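Local coordinates for protein tartronic semialdehyde reductase (Salmonella typhimurium, PDB 1YB4) that catalyses the NADH- or NADPH-dependent reduction of 2-hydroxy-3-oxopropanoate (tartronate semialdehyde) to (R)-glycerate, at residues A120-G125 against L134-G139; I61-V66 against T91-S96; A115-A120 against G163-G168. One frame throughout, in Å; residues are numbered along the deposited sequence.

From the N terminus, contact 2 closes first: segment 91-96 returns beside 61-66 and completes a beta-alpha-beta unit of the nucleotide-binding domain before either other contact has opened. The next strand, 115-123, carries both remaining contacts. Its beginning, 115-120, opens contact 3, and its end, 120-125, opens contact 1; Ala120 belongs to both. Contact 1 closes soon afterwards at 134-139, where the chain has reversed direction, and it is nested inside the larger loop that contact 3 closes at 163-168. Strands 61-64, 90-94, 115-123 and 134-139 are consecutive neighbours in one sheet, and contact 3 ties that sheet to the start of the long helix 167-195.

Contact 1: A120-G125 against L134-G139; sequences APVSGG and LSIMVG
Val122 and Leu134 make the densest part of this contact. Val122 CG2 lies 3.2 Å from Leu134 CB, with the rest of the leucine side chain, out to both methyls, gathered round the same methyl as the two side chains meet at a slant. The torsion of Val122 (chi1 61°) puts CG1 between the backbone N and carbonyl carbon and turns CG2 to the neighbouring strand, where it also presses on Ser135 O at 3.1 Å. Farther along this face Ala120 CB fits against Val138 CG2 (3.5 Å). The small alanine lets the chains draw close, and Phe152 of helix 142-155 covers this end.

Strand 134-139 runs antiparallel to 115-123, so the contact marks the reversal at which the parallel Rossmann-type sheet becomes a mixed one; helix 125-131 makes the connection. Ser123 and Ser135 form a hydrogen-bonded pair, with Ser135 N to Ser123 O at 3.0 Å and a nearly straight N-H...O angle of 175°, and Ser123 N returning a bond to Ser135 O. Beyond it the pairing weakens: Met137 N reaches Pro121 O at 3.3 Å in a weak bond, while Pro121, having no N-H to give, lays CD against Met137 O (3.3 Å).

On the other face Ser123 and Ser135 are partly open to solvent, which suits small hydroxyl side chains, while the buried selenomethionine Met137 and helix 167-195 close the rest. The exposed end is looser. Gly124, with phi at 148°, holds a conformation that residues with a CB seldom adopt, and Gly124 CA lies 4.1 Å from Leu134 CD2. Back in the strand, Val122 O accepts a hydrogen bond from Lys172 NZ, the predicted active-site lysine.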
ATOM      1  N   ALA A 120      17.944  -6.900  25.985  1.00 30.91           N
ATOM      2  CA  ALA A 120      17.705  -8.233  25.481  1.00 32.44           C
ATOM      3  C   ALA A 120      16.213  -8.536  25.329  1.00 34.22           C
ATOM      4  O   ALA A 120      15.638  -9.330  26.093  1.00 33.66           O
ATOM      5  CB  ALA A 120      18.369  -9.261  26.396  1.00 29.75           C
ATOM      6  N   PRO A 121      15.558  -7.883  24.353  1.00 33.49           N
ATOM      7  CA  PRO A 121      14.132  -8.129  24.131  1.00 31.29           C
ATOM      8  C   PRO A 121      13.922  -9.630  23.961  1.00 31.23           C
ATOM      9  O   PRO A 121      14.852 -10.355  23.581  1.00 28.51           O
ATOM     10  CB  PRO A 121      13.836  -7.347  22.851  1.00 32.35           C
ATOM     11  CG  PRO A 121      15.197  -7.189  22.186  1.00 33.61           C
ATOM     12  CD  PRO A 121      16.092  -6.932  23.362  1.00 33.40           C
ATOM     13  N   VAL A 122      12.711 -10.103  24.242  1.00 29.43           N
ATOM     14  CA  VAL A 122      12.430 -11.523  24.124  1.00 31.77           C
ATOM     15  C   VAL A 122      11.196 -11.810  23.274  1.00 33.86           C
ATOM     16  O   VAL A 122      10.355 -10.942  23.068  1.00 35.31           O
ATOM     17  CB  VAL A 122      12.221 -12.146  25.522  1.00 30.06           C
ATOM     18  CG1 VAL A 122      11.057 -11.495  26.213  1.00 30.69           C
ATOM     19  CG2 VAL A 122      11.965 -13.613  25.395  1.00 33.83           C
ATOM     20  N   SER A 123      11.108 -13.029  22.760  1.00 34.60           N
ATOM     21  CA  SER A 123       9.942 -13.438  21.990  1.00 36.10           C
ATOM     22  C   SER A 123       9.626 -14.887  22.343  1.00 34.47           C
ATOM     23  O   SER A 123      10.532 -15.686  22.574  1.00 34.77           O
ATOM     24  CB  SER A 123      10.176 -13.263  20.477  1.00 38.05           C
ATOM     25  OG  SER A 123      11.418 -13.785  20.042  1.00 38.31           O
ATOM     26  N   GLY A 124       8.339 -15.212  22.419  1.00 32.79           N
ATOM     27  CA  GLY A 124       7.924 -16.561  22.751  1.00 31.28           C
ATOM     28  C   GLY A 124       6.613 -16.541  23.514  1.00 33.72           C
ATOM     29  O   GLY A 124       5.915 -17.551  23.623  1.00 32.89           O
ATOM     30  N   GLY A 125       6.283 -15.376  24.061  1.00 36.87           N
ATOM     31  CA  GLY A 125       5.047 -15.222  24.806  1.00 38.45           C
ATOM     32  C   GLY A 125       4.991 -15.943  26.140  1.00 41.18           C
ATOM     33  O   GLY A 125       5.947 -16.592  26.576  1.00 40.74           O
ATOM     34  N   LEU A 134      12.261 -19.181  25.828  1.00 36.89           N
ATOM     35  CA  LEU A 134      12.180 -17.917  25.120  1.00 35.54           C
ATOM     36  C   LEU A 134      13.357 -17.747  24.158  1.00 35.75           C
ATOM     37  O   LEU A 134      14.426 -18.342  24.345  1.00 35.14           O
ATOM     38  CB  LEU A 134      12.227 -16.761  26.106  1.00 28.77           C
ATOM     39  CG  LEU A 134      11.091 -16.597  27.106  1.00 31.29           C
ATOM     40  CD1 LEU A 134      11.540 -15.644  28.243  1.00 23.05           C
ATOM     41  CD2 LEU A 134       9.854 -16.075  26.368  1.00 20.61           C
ATOM     42  N   SER A 135      13.148 -16.947  23.119  1.00 32.44           N
ATOM     43  CA  SER A 135      14.228 -16.628  22.200  1.00 33.10           C
ATOM     44  C   SER A 135      14.689 -15.274  22.743  1.00 30.81           C
ATOM     45  O   SER A 135      13.857 -14.435  23.102  1.00 30.48           O
ATOM     46  CB  SER A 135      13.723 -16.512  20.762  1.00 32.97           C
ATOM     47  OG  SER A 135      13.365 -17.792  20.283  1.00 38.39           O
ATOM     48  N   ILE A 136      16.004 -15.074  22.832  1.00 28.33           N
ATOM     49  CA  ILE A 136      16.543 -13.842  23.383  1.00 29.12           C
ATOM     50  C   ILE A 136      17.607 -13.187  22.498  1.00 31.41           C
ATOM     51  O   ILE A 136      18.666 -13.772  22.245  1.00 33.43           O
ATOM     52  CB  ILE A 136      17.131 -14.129  24.776  1.00 26.59           C
ATOM     53  CG1 ILE A 136      16.061 -14.780  25.660  1.00 26.16           C
ATOM     54  CG2 ILE A 136      17.624 -12.867  25.400  1.00 25.31           C
ATOM     55  CD1 ILE A 136      16.592 -15.302  27.003  1.00 26.23           C
HETATM   56  N   MSE A 137      17.327 -11.975  22.019  1.00 31.49           N
HETATM   57  CA  MSE A 137      18.281 -11.257  21.179  1.00 33.01           C
HETATM   58  C   MSE A 137      18.889 -10.180  22.061  1.00 29.77           C
HETATM   59  O   MSE A 137      18.173  -9.396  22.675  1.00 30.48           O
HETATM   60  CB  MSE A 137      17.576 -10.670  19.959  1.00 38.07           C
HETATM   61  CG  MSE A 137      16.099 -10.972  19.938  1.00 49.39           C
HETATM   62 SE   MSE A 137      15.388 -11.342  18.185  1.00 59.71          SE
HETATM   63  CE  MSE A 137      13.722 -12.197  18.715  1.00 53.90           C
ATOM     64  N   VAL A 138      20.217 -10.137  22.104  1.00 28.74           N
ATOM     65  CA  VAL A 138      20.921  -9.228  22.996  1.00 29.49           C
ATOM     66  C   VAL A 138      21.874  -8.191  22.418  1.00 32.06           C
ATOM     67  O   VAL A 138      22.729  -8.499  21.582  1.00 34.40           O
ATOM     68  CB  VAL A 138      21.743 -10.046  24.038  1.00 28.56           C
ATOM     69  CG1 VAL A 138      22.355  -9.117  25.075  1.00 25.73           C
ATOM     70  CG2 VAL A 138      20.867 -11.100  24.700  1.00 25.22           C
ATOM     71  N   GLY A 139      21.753  -6.967  22.918  1.00 30.33           N
ATOM     72  CA  GLY A 139      22.635  -5.900  22.486  1.00 30.75           C
ATOM     73  C   GLY A 139      23.511  -5.500  23.662  1.00 33.00           C
ATOM     74  O   GLY A 139      23.005  -5.256  24.762  1.00 29.71           O
TER

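Contact 2: I61-V66 against T91-S96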
ATOM      1  N   ILE A  61      22.722  -7.647  39.337  1.00 42.53           N
ATOM      2  CA  ILE A  61      22.141  -7.766  38.007  1.00 39.37           C
ATOM      3  C   ILE A  61      20.641  -7.503  38.180  1.00 39.20           C
ATOM      4  O   ILE A  61      19.956  -8.186  38.950  1.00 36.28           O
ATOM      5  CB  ILE A  61      22.383  -9.172  37.415  1.00 39.46           C
ATOM      6  CG1 ILE A  61      23.884  -9.389  37.190  1.00 39.59           C
ATOM      7  CG2 ILE A  61      21.654  -9.317  36.087  1.00 38.54           C
ATOM      8  CD1 ILE A  61      24.252 -10.794  36.710  1.00 32.91           C
ATOM      9  N   ILE A  62      20.148  -6.481  37.486  1.00 38.11           N
ATOM     10  CA  ILE A  62      18.741  -6.090  37.568  1.00 38.39           C
ATOM     11  C   ILE A  62      17.973  -6.342  36.261  1.00 37.36           C
ATOM     12  O   ILE A  62      18.321  -5.801  35.212  1.00 37.73           O
ATOM     13  CB  ILE A  62      18.603  -4.582  37.916  1.00 39.56           C
ATOM     14  CG1 ILE A  62      19.203  -4.283  39.294  1.00 38.16           C
ATOM     15  CG2 ILE A  62      17.141  -4.171  37.871  1.00 40.52           C
ATOM     16  CD1 ILE A  62      20.714  -4.196  39.309  1.00 36.47           C
ATOM     17  N   PHE A  63      16.922  -7.155  36.345  1.00 36.42           N
ATOM     18  CA  PHE A  63      16.072  -7.495  35.204  1.00 33.34           C
ATOM     19  C   PHE A  63      14.845  -6.603  35.181  1.00 34.70           C
ATOM     20  O   PHE A  63      14.151  -6.473  36.191  1.00 34.83           O
ATOM     21  CB  PHE A  63      15.608  -8.947  35.309  1.00 32.88           C
ATOM     22  CG  PHE A  63      16.688  -9.936  35.038  1.00 35.85           C
ATOM     23  CD1 PHE A  63      17.001 -10.295  33.733  1.00 34.44           C
ATOM     24  CD2 PHE A  63      17.452 -10.458  36.083  1.00 34.55           C
ATOM     25  CE1 PHE A  63      18.068 -11.157  33.469  1.00 35.90           C
ATOM     26  CE2 PHE A  63      18.519 -11.318  35.830  1.00 35.53           C
ATOM     27  CZ  PHE A  63      18.831 -11.669  34.522  1.00 35.85           C
ATOM     28  N   ILE A  64      14.572  -6.006  34.025  1.00 33.24           N
ATOM     29  CA  ILE A  64      13.408  -5.148  33.859  1.00 32.61           C
ATOM     30  C   ILE A  64      12.434  -5.714  32.820  1.00 35.73           C
ATOM     31  O   ILE A  64      12.811  -5.923  31.670  1.00 35.77           O
ATOM     32  CB  ILE A  64      13.835  -3.738  33.406  1.00 33.08           C
ATOM     33  CG1 ILE A  64      14.696  -3.092  34.490  1.00 29.01           C
ATOM     34  CG2 ILE A  64      12.598  -2.885  33.065  1.00 26.98           C
ATOM     35  CD1 ILE A  64      15.270  -1.764  34.078  1.00 33.15           C
HETATM   36  N   MSE A  65      11.196  -5.989  33.230  1.00 39.33           N
HETATM   37  CA  MSE A  65      10.187  -6.488  32.296  1.00 43.11           C
HETATM   38  C   MSE A  65       8.906  -5.679  32.441  1.00 43.27           C
HETATM   39  O   MSE A  65       7.917  -6.131  33.032  1.00 40.76           O
HETATM   40  CB  MSE A  65       9.885  -7.974  32.506  1.00 46.77           C
HETATM   41  CG  MSE A  65       8.894  -8.563  31.476  1.00 52.97           C
HETATM   42 SE   MSE A  65       9.528  -8.725  29.611  1.00 66.22          SE
HETATM   43  CE  MSE A  65       8.772  -7.125  28.844  1.00 52.26           C
ATOM     44  N   VAL A  66       8.957  -4.473  31.879  1.00 45.66           N
ATOM     45  CA  VAL A  66       7.862  -3.513  31.882  1.00 46.75           C
ATOM     46  C   VAL A  66       7.295  -3.426  30.441  1.00 48.49           C
ATOM     47  O   VAL A  66       7.976  -3.785  29.481  1.00 48.91           O
ATOM     48  CB  VAL A  66       8.403  -2.147  32.363  1.00 45.55           C
ATOM     49  CG1 VAL A  66       9.033  -1.419  31.222  1.00 45.25           C
ATOM     50  CG2 VAL A  66       7.309  -1.330  33.011  1.00 49.18           C
ATOM     51  N   THR A  91      24.921  -4.331  36.694  1.00 45.73           N
ATOM     52  CA  THR A  91      24.530  -4.697  35.347  1.00 43.36           C
ATOM     53  C   THR A  91      23.006  -4.648  35.308  1.00 42.15           C
ATOM     54  O   THR A  91      22.322  -5.298  36.107  1.00 39.84           O
ATOM     55  CB  THR A  91      25.009  -6.124  34.978  1.00 41.02           C
ATOM     56  OG1 THR A  91      26.403  -6.255  35.288  1.00 42.20           O
ATOM     57  CG2 THR A  91      24.821  -6.378  33.494  1.00 39.13           C
ATOM     58  N   ILE A  92      22.492  -3.852  34.377  1.00 41.15           N
ATOM     59  CA  ILE A  92      21.065  -3.685  34.193  1.00 39.75           C
ATOM     60  C   ILE A  92      20.698  -4.317  32.854  1.00 38.31           C
ATOM     61  O   ILE A  92      21.328  -4.044  31.828  1.00 34.30           O
ATOM     62  CB  ILE A  92      20.699  -2.185  34.197  1.00 41.29           C
ATOM     63  CG1 ILE A  92      19.194  -2.006  34.046  1.00 43.16           C
ATOM     64  CG2 ILE A  92      21.452  -1.464  33.113  1.00 44.86           C
ATOM     65  CD1 ILE A  92      18.449  -2.307  35.318  1.00 47.76           C
ATOM     66  N   VAL A  93      19.700  -5.189  32.873  1.00 36.95           N
ATOM     67  CA  VAL A  93      19.276  -5.843  31.651  1.00 38.92           C
ATOM     68  C   VAL A  93      17.780  -5.657  31.416  1.00 39.11           C
ATOM     69  O   VAL A  93      16.935  -6.131  32.182  1.00 37.48           O
ATOM     70  CB  VAL A  93      19.630  -7.358  31.660  1.00 39.87           C
ATOM     71  CG1 VAL A  93      21.042  -7.555  32.171  1.00 37.92           C
ATOM     72  CG2 VAL A  93      18.671  -8.117  32.510  1.00 42.67           C
ATOM     73  N   ASP A  94      17.468  -4.932  30.349  1.00 39.18           N
ATOM     74  CA  ASP A  94      16.091  -4.671  29.983  1.00 38.35           C
ATOM     75  C   ASP A  94      15.682  -5.725  28.985  1.00 37.94           C
ATOM     76  O   ASP A  94      16.308  -5.888  27.927  1.00 36.76           O
ATOM     77  CB  ASP A  94      15.943  -3.283  29.363  1.00 36.86           C
ATOM     78  CG  ASP A  94      14.504  -2.936  29.079  1.00 36.16           C
ATOM     79  OD1 ASP A  94      13.621  -3.447  29.812  1.00 30.06           O
ATOM     80  OD2 ASP A  94      14.262  -2.150  28.136  1.00 35.44           O
HETATM   81  N   MSE A  95      14.630  -6.451  29.330  1.00 36.80           N
HETATM   82  CA  MSE A  95      14.142  -7.500  28.466  1.00 34.76           C
HETATM   83  C   MSE A  95      12.808  -7.142  27.837  1.00 34.21           C
HETATM   84  O   MSE A  95      12.174  -7.975  27.183  1.00 32.80           O
HETATM   85  CB  MSE A  95      14.077  -8.808  29.246  1.00 36.91           C
HETATM   86  CG  MSE A  95      15.467  -9.268  29.666  1.00 35.44           C
HETATM   87 SE   MSE A  95      15.546 -11.014  30.482  1.00 44.26          SE
HETATM   88  CE  MSE A  95      15.606 -12.125  28.886  1.00 34.57           C
ATOM     89  N   SER A  96      12.411  -5.881  28.016  1.00 32.03           N
ATOM     90  CA  SER A  96      11.176  -5.363  27.440  1.00 32.27           C
ATOM     91  C   SER A  96      11.424  -5.123  25.958  1.00 32.00           C
ATOM     92  O   SER A  96      12.573  -5.054  25.520  1.00 32.36           O
ATOM     93  CB  SER A  96      10.798  -4.011  28.055  1.00 32.23           C
ATOM     94  OG  SER A  96      10.837  -4.011  29.468  1.00 35.19           O
TER
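Strands Ile61-Ile64 and Thr91-Asp94 run parallel, with axes 4.7 Å apart and 17° between their directions, and a regular zigzag of backbone bonds joins them: Ile62 N to Thr91 O, Val93 N to Ile62 O, Ile64 N to Val93 O and, just past the strand, Met95 N to Ile64 O.

On the face of Ile62, Ile64 and Ile92, one methyl does most of the work. In Ile92, chi1 of -178° sets CG1 anti to the N, and a bend at the next bond carries CD1 over to the first strand, 3.4 Å from Ile62 CG2 and 3.5 Å from Ile64 CD1. Beta-branched isoleucines suit both the extended backbone and this buried layer; Leu76 of helix 69-77 packs on Ile64. The face bearing Phe63 and Val93 looks to helix 142-155. Here Phe63 and Val93 lie side by side, and the selenium of Met95 sits at the edge of the phenylalanine ring, 4.8 Å from its centroid and 75° off the ring normal, a Met-aromatic contact. The beta-branched Thr91 suits an extended strand, and its buried OG1 is satisfied by a hydrogen bond with Arg147.

Beyond the strands the contact turns polar. Ser96 OG lies 2.9 Å from Val66 O and also 2.9 Å from Asp94 OD1; its single proton could serve either. Ser96 N gives Asp94 OD1 a weak bond across the turn of the chain after the strand. Met65, its chain bent twice, sets CE 3.3 Å from Ser96 CA.

With helix 69-77 as the crossover, these strands form a beta-alpha-beta unit of the Rossmann fold. Met65, just past the C-terminal end of strand 61-64, touches a glycine-rich GxGxxG-like turn, consistent with the usual place of a dinucleotide in such domains.

Contact 3: A115-A120 against G163-G168; sequences ADYLDA and GGNGDG
The Tyr117 ring turns an edge to the Asn165 amide: ND2 lies near the ring plane, 3.6 Å from Tyr117 CD2, and the ring and amide planes stand almost perpendicular, 87° apart. Asp119 CB is also in plane at the ring edge. With CG anti to the backbone N (chi1 -171°), the ring lies among Ile92, Asp94 and Ala107.

The amide of Asn165 bridges the two segments with both N-H groups. ND2 donates to Tyr117 O at 2.7 Å, which lies in the amide plane although the donor stands 56° above the carbonyl plane. It also donates to Asp119 OD1 at 3.1 Å, meeting that oxygen nearly along its C-O axis. A water accepting from Tyr117 N lies within bonding distance of Asn165 OD1 and can donate to it. An amide suits this place because it can give and take at once.

Asp119 OD1 is gripped a second time by Gly166 N at 2.8 Å, from above the carboxylate plane. OD2 takes a weak bond from Gly168 N at 2.9 Å and another hydrogen bond from Gln169 N. Glycine suits position 168 because Asp119 O occupies the place of a CB, while Gly166, at positive phi, fits the third position of the type II turn Gly164-Asp167.

Gly166 is the N-cap residue of helix 167-195, so Asp119 receives N-H groups at a helix start, whose dipole would probably favour its negative charge. The contact docks the Rossmann-type sheet onto the long helix that leads into the C-terminal helical domain, as in other HIBADH-related enzymes, and carries the predicted active-site Lys172.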
ATOM      1  N   ALA A 115      27.535   1.600  35.241  1.00 52.09           N
ATOM      2  CA  ALA A 115      26.891   0.298  35.154  1.00 48.60           C
ATOM      3  C   ALA A 115      26.852  -0.199  33.717  1.00 45.76           C
ATOM      4  O   ALA A 115      26.936   0.589  32.778  1.00 45.08           O
ATOM      5  CB  ALA A 115      25.480   0.382  35.721  1.00 45.98           C
ATOM      6  N   ASP A 116      26.749  -1.512  33.553  1.00 43.61           N
ATOM      7  CA  ASP A 116      26.659  -2.103  32.226  1.00 41.48           C
ATOM      8  C   ASP A 116      25.175  -2.251  31.880  1.00 41.11           C
ATOM      9  O   ASP A 116      24.322  -2.339  32.773  1.00 38.04           O
ATOM     10  CB  ASP A 116      27.358  -3.461  32.192  1.00 42.47           C
ATOM     11  CG  ASP A 116      28.870  -3.338  32.242  1.00 45.29           C
ATOM     12  OD1 ASP A 116      29.436  -2.587  31.416  1.00 45.59           O
ATOM     13  OD2 ASP A 116      29.493  -3.996  33.098  1.00 47.10           O
ATOM     14  N   TYR A 117      24.876  -2.270  30.583  1.00 40.78           N
ATOM     15  CA  TYR A 117      23.504  -2.371  30.097  1.00 37.42           C
ATOM     16  C   TYR A 117      23.395  -3.375  28.966  1.00 37.58           C
ATOM     17  O   TYR A 117      24.186  -3.361  28.023  1.00 36.40           O
ATOM     18  CB  TYR A 117      23.045  -0.999  29.590  1.00 39.06           C
ATOM     19  CG  TYR A 117      21.572  -0.869  29.251  1.00 37.57           C
ATOM     20  CD1 TYR A 117      20.729  -0.078  30.037  1.00 38.16           C
ATOM     21  CD2 TYR A 117      21.022  -1.516  28.142  1.00 34.64           C
ATOM     22  CE1 TYR A 117      19.374   0.075  29.729  1.00 36.91           C
ATOM     23  CE2 TYR A 117      19.669  -1.375  27.829  1.00 37.09           C
ATOM     24  CZ  TYR A 117      18.854  -0.577  28.626  1.00 37.90           C
ATOM     25  OH  TYR A 117      17.523  -0.424  28.319  1.00 40.66           O
ATOM     26  N   LEU A 118      22.420  -4.262  29.079  1.00 37.70           N
ATOM     27  CA  LEU A 118      22.171  -5.231  28.030  1.00 38.02           C
ATOM     28  C   LEU A 118      20.711  -5.058  27.664  1.00 37.57           C
ATOM     29  O   LEU A 118      19.856  -5.092  28.548  1.00 40.23           O
ATOM     30  CB  LEU A 118      22.363  -6.676  28.509  1.00 35.26           C
ATOM     31  CG  LEU A 118      23.721  -7.304  28.818  1.00 35.50           C
ATOM     32  CD1 LEU A 118      23.510  -8.804  29.039  1.00 26.16           C
ATOM     33  CD2 LEU A 118      24.710  -7.051  27.680  1.00 32.02           C
ATOM     34  N   ASP A 119      20.413  -4.823  26.391  1.00 34.26           N
ATOM     35  CA  ASP A 119      19.017  -4.741  25.997  1.00 32.45           C
ATOM     36  C   ASP A 119      18.812  -6.109  25.377  1.00 32.03           C
ATOM     37  O   ASP A 119      19.463  -6.470  24.400  1.00 33.59           O
ATOM     38  CB  ASP A 119      18.745  -3.615  24.985  1.00 32.32           C
ATOM     39  CG  ASP A 119      19.691  -3.634  23.791  1.00 33.02           C
ATOM     40  OD1 ASP A 119      20.885  -3.311  23.954  1.00 31.73           O
ATOM     41  OD2 ASP A 119      19.234  -3.958  22.679  1.00 34.38           O
ATOM     42  N   ALA A 120      17.944  -6.900  25.985  1.00 30.91           N
ATOM     43  CA  ALA A 120      17.705  -8.233  25.481  1.00 32.44           C
ATOM     44  C   ALA A 120      16.213  -8.536  25.329  1.00 34.22           C
ATOM     45  O   ALA A 120      15.638  -9.330  26.093  1.00 33.66           O
ATOM     46  CB  ALA A 120      18.369  -9.261  26.396  1.00 29.75           C
ATOM     47  N   GLY A 163      24.699  -7.655  18.806  1.00 30.15           N
ATOM     48  CA  GLY A 163      25.672  -6.598  18.613  1.00 27.79           C
ATOM     49  C   GLY A 163      25.711  -5.715  19.842  1.00 29.10           C
ATOM     50  O   GLY A 163      25.450  -6.176  20.952  1.00 29.96           O
ATOM     51  N   GLY A 164      26.026  -4.440  19.643  1.00 31.20           N
ATOM     52  CA  GLY A 164      26.093  -3.510  20.748  1.00 31.05           C
ATOM     53  C   GLY A 164      24.726  -3.029  21.176  1.00 33.89           C
ATOM     54  O   GLY A 164      23.730  -3.325  20.517  1.00 36.70           O
ATOM     55  N   ASN A 165      24.688  -2.282  22.279  1.00 33.73           N
ATOM     56  CA  ASN A 165      23.452  -1.736  22.844  1.00 35.73           C
ATOM     57  C   ASN A 165      22.516  -1.107  21.824  1.00 35.38           C
ATOM     58  O   ASN A 165      22.877  -0.149  21.141  1.00 34.76           O
ATOM     59  CB  ASN A 165      23.789  -0.715  23.934  1.00 35.91           C
ATOM     60  CG  ASN A 165      24.055  -1.372  25.286  1.00 41.45           C
ATOM     61  OD1 ASN A 165      24.873  -0.892  26.072  1.00 43.58           O
ATOM     62  ND2 ASN A 165      23.349  -2.471  25.567  1.00 42.90           N
ATOM     63  N   GLY A 166      21.306  -1.653  21.740  1.00 36.25           N
ATOM     64  CA  GLY A 166      20.321  -1.158  20.797  1.00 34.87           C
ATOM     65  C   GLY A 166      20.041  -2.179  19.708  1.00 34.84           C
ATOM     66  O   GLY A 166      18.940  -2.231  19.154  1.00 36.06           O
ATOM     67  N   ASP A 167      21.037  -3.001  19.400  1.00 34.05           N
ATOM     68  CA  ASP A 167      20.887  -4.023  18.367  1.00 33.49           C
ATOM     69  C   ASP A 167      19.961  -5.130  18.832  1.00 30.82           C
ATOM     70  O   ASP A 167      19.426  -5.883  18.022  1.00 29.06           O
ATOM     71  CB  ASP A 167      22.245  -4.620  17.996  1.00 33.78           C
ATOM     72  CG  ASP A 167      23.128  -3.641  17.242  1.00 37.61           C
ATOM     73  OD1 ASP A 167      22.755  -2.447  17.134  1.00 37.14           O
ATOM     74  OD2 ASP A 167      24.205  -4.069  16.765  1.00 38.95           O
ATOM     75  N   GLY A 168      19.785  -5.238  20.142  1.00 30.60           N
ATOM     76  CA  GLY A 168      18.903  -6.259  20.673  1.00 28.69           C
ATOM     77  C   GLY A 168      17.494  -5.871  20.287  1.00 28.81           C
ATOM     78  O   GLY A 168      16.740  -6.663  19.717  1.00 30.85           O
TER
HETATM   79  O   HOH W   1      26.381  -1.277  28.241  1.00 24.92           O